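Local coordinates for signal recognition 54 kDa protein (Pyrococcus furiosus, PDB 3DM5) that is the SRP54 protein of an archaeal signal recognition particle, joining a helical bundle, a P-loop GTPase-type domain and a signal peptide binding domain, at residues L31-D34 and I35-A38. Numbering follows the deposited sequence.
Sequences LVRD and IQRA. With SO4 (sulfate ion), chain F.
Asp34 and Arg37, three residues apart on helix 25-41, form a salt bridge in which Arg37 NH1 donates to Asp34 OD1 at 2.9 Å. The bond is somewhat bent, 149° at the hydrogen, and reaches the oxygen on its anti side, somewhat out of the carboxylate plane, with the guanidinium turned almost square to the carboxylate. Arg37 gets there because its chain folds at chi3 (-97°), which brings the guanidinium back over the helix; Arg33 O lies 3.7 Å from the plane of the Arg37 guanidinium, over its centre. That same carbonyl accepts the helical bond from Arg37 N at 3.1 Å, one of four successive i to i+4 bonds running from Leu31 O through Asp34 O. On the buried side, Leu31 CD1 meets Ile35 CD1 at 3.8 Å, the two chains lying alongside each other. This is the second helix of the N-terminal helical bundle of SRP54: Leu31 also packs on Thr13 and Ile17 of helix 5-19 and on Ile75 and Val79 of helix 71-86, while Val32 and Ile35 touch Thr53 of helix 46-62. Gln36, extended beyond CG, lays its amide against Val32, with Gln36 OE1 3.6 Å from Val32 CG1; this oxygen accepts a hydrogen bond from Thr53 OG1, which helps fix the amide. Arg33, extended from CG to NE, reaches off the helix to a sulfate ion, probably from the crystallisation liquor: Arg33 NH1 donates to sulfate O1 at 3.1 Å, nearly straight at 164°, and Arg33 NH2 makes a weak bond to O4. Farther out, Arg33 packs on Gln226 and Arg37 on Lys254, both of a second subunit.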
ATOM      1  N   LEU A  31     -12.757   0.801 -18.863  1.00 59.65           N
ATOM      2  CA  LEU A  31     -12.185   2.125 -18.781  1.00 57.62           C
ATOM      3  C   LEU A  31     -13.034   2.966 -17.832  1.00 63.80           C
ATOM      4  O   LEU A  31     -12.519   3.572 -16.885  1.00 52.25           O
ATOM      5  CB  LEU A  31     -12.172   2.771 -20.165  1.00 60.11           C
ATOM      6  CG  LEU A  31     -11.925   4.283 -20.189  1.00 60.29           C
ATOM      7  CD1 LEU A  31     -10.443   4.624 -19.948  1.00 43.66           C
ATOM      8  CD2 LEU A  31     -12.424   4.860 -21.503  1.00 59.55           C
ATOM      9  N   VAL A  32     -14.338   3.001 -18.092  1.00 56.66           N
ATOM     10  CA  VAL A  32     -15.239   3.811 -17.286  1.00 57.57           C
ATOM     11  C   VAL A  32     -15.141   3.419 -15.811  1.00 58.60           C
ATOM     12  O   VAL A  32     -15.102   4.278 -14.923  1.00 53.88           O
ATOM     13  CB  VAL A  32     -16.696   3.712 -17.780  1.00 59.71           C
ATOM     14  CG1 VAL A  32     -17.671   4.050 -16.656  1.00 53.16           C
ATOM     15  CG2 VAL A  32     -16.898   4.619 -18.987  1.00 53.39           C
ATOM     16  N   ARG A  33     -15.072   2.120 -15.552  1.00 55.69           N
ATOM     17  CA  ARG A  33     -14.988   1.648 -14.182  1.00 49.69           C
ATOM     18  C   ARG A  33     -13.621   1.930 -13.564  1.00 54.05           C
ATOM     19  O   ARG A  33     -13.520   2.230 -12.374  1.00 55.71           O
ATOM     20  CB  ARG A  33     -15.333   0.165 -14.120  1.00 56.54           C
ATOM     21  CG  ARG A  33     -16.792  -0.106 -14.437  1.00 54.72           C
ATOM     22  CD  ARG A  33     -17.041  -1.571 -14.710  1.00 65.02           C
ATOM     23  NE  ARG A  33     -18.465  -1.861 -14.863  1.00 68.47           N
ATOM     24  CZ  ARG A  33     -18.928  -2.945 -15.480  1.00 75.37           C
ATOM     25  NH1 ARG A  33     -18.072  -3.810 -16.010  1.00 70.10           N
ATOM     26  NH2 ARG A  33     -20.234  -3.164 -15.576  1.00 65.15           N
ATOM     27  N   ASP A  34     -12.568   1.842 -14.368  1.00 50.09           N
ATOM     28  CA  ASP A  34     -11.256   2.242 -13.885  1.00 49.21           C
ATOM     29  C   ASP A  34     -11.273   3.707 -13.446  1.00 51.52           C
ATOM     30  O   ASP A  34     -10.682   4.050 -12.430  1.00 49.00           O
ATOM     31  CB  ASP A  34     -10.160   1.990 -14.925  1.00 62.93           C
ATOM     32  CG  ASP A  34      -9.595   0.570 -14.856  1.00 76.27           C
ATOM     33  OD1 ASP A  34     -10.032  -0.213 -13.978  1.00 67.58           O
ATOM     34  OD2 ASP A  34      -8.708   0.240 -15.678  1.00 75.93           O
ATOM     35  N   ILE A  35     -11.972   4.561 -14.191  1.00 52.21           N
ATOM     36  CA  ILE A  35     -12.038   5.984 -13.877  1.00 47.20           C
ATOM     37  C   ILE A  35     -12.920   6.283 -12.663  1.00 48.61           C
ATOM     38  O   ILE A  35     -12.574   7.112 -11.825  1.00 48.36           O
ATOM     39  CB  ILE A  35     -12.517   6.819 -15.079  1.00 53.46           C
ATOM     40  CG1 ILE A  35     -11.590   6.607 -16.284  1.00 47.47           C
ATOM     41  CG2 ILE A  35     -12.584   8.310 -14.710  1.00 45.30           C
ATOM     42  CD1 ILE A  35     -12.181   7.115 -17.600  1.00 41.33           C
ATOM     43  N   GLN A  36     -14.059   5.615 -12.563  1.00 46.45           N
ATOM     44  CA  GLN A  36     -14.882   5.751 -11.369  1.00 49.62           C
ATOM     45  C   GLN A  36     -14.062   5.440 -10.134  1.00 45.45           C
ATOM     46  O   GLN A  36     -14.071   6.198  -9.178  1.00 46.60           O
ATOM     47  CB  GLN A  36     -16.107   4.846 -11.442  1.00 44.75           C
ATOM     48  CG  GLN A  36     -17.030   5.209 -12.600  1.00 49.41           C
ATOM     49  CD  GLN A  36     -18.161   4.241 -12.761  1.00 53.83           C
ATOM     50  OE1 GLN A  36     -19.173   4.552 -13.402  1.00 59.04           O
ATOM     51  NE2 GLN A  36     -18.006   3.048 -12.187  1.00 49.73           N
ATOM     52  N   ARG A  37     -13.332   4.334 -10.163  1.00 51.68           N
ATOM     53  CA  ARG A  37     -12.534   3.941  -9.006  1.00 45.85           C
ATOM     54  C   ARG A  37     -11.472   4.972  -8.653  1.00 52.48           C
ATOM     55  O   ARG A  37     -11.282   5.299  -7.472  1.00 50.92           O
ATOM     56  CB  ARG A  37     -11.921   2.549  -9.192  1.00 50.21           C
ATOM     57  CG  ARG A  37     -12.770   1.419  -8.594  1.00 64.91           C
ATOM     58  CD  ARG A  37     -12.144   0.020  -8.762  1.00 62.05           C
ATOM     59  NE  ARG A  37     -12.687  -0.689  -9.924  1.00 74.13           N
ATOM     60  CZ  ARG A  37     -12.028  -0.903 -11.062  1.00 72.77           C
ATOM     61  NH1 ARG A  37     -10.778  -0.470 -11.201  1.00 59.87           N
ATOM     62  NH2 ARG A  37     -12.620  -1.558 -12.061  1.00 69.93           N
ATOM     63  N   ALA A  38     -10.779   5.494  -9.662  1.00 46.79           N
ATOM     64  CA  ALA A  38      -9.714   6.452  -9.403  1.00 42.63           C
ATOM     65  C   ALA A  38     -10.322   7.709  -8.809  1.00 42.23           C
ATOM     66  O   ALA A  38      -9.874   8.186  -7.771  1.00 40.31           O
ATOM     67  CB  ALA A  38      -8.944   6.769 -10.673  1.00 48.77           C
TER
HETATM   68  S   SO4 F 447     -20.640  -6.136 -17.880  1.00 90.21           S
HETATM   69  O1  SO4 F 447     -19.185  -5.969 -17.875  1.00 65.42           O
HETATM   70  O2  SO4 F 447     -20.966  -7.146 -18.881  1.00 87.58           O
HETATM   71  O3  SO4 F 447     -21.127  -6.569 -16.577  1.00 76.51           O
HETATM   72  O4  SO4 F 447     -21.332  -4.886 -18.181  1.00 77.25           O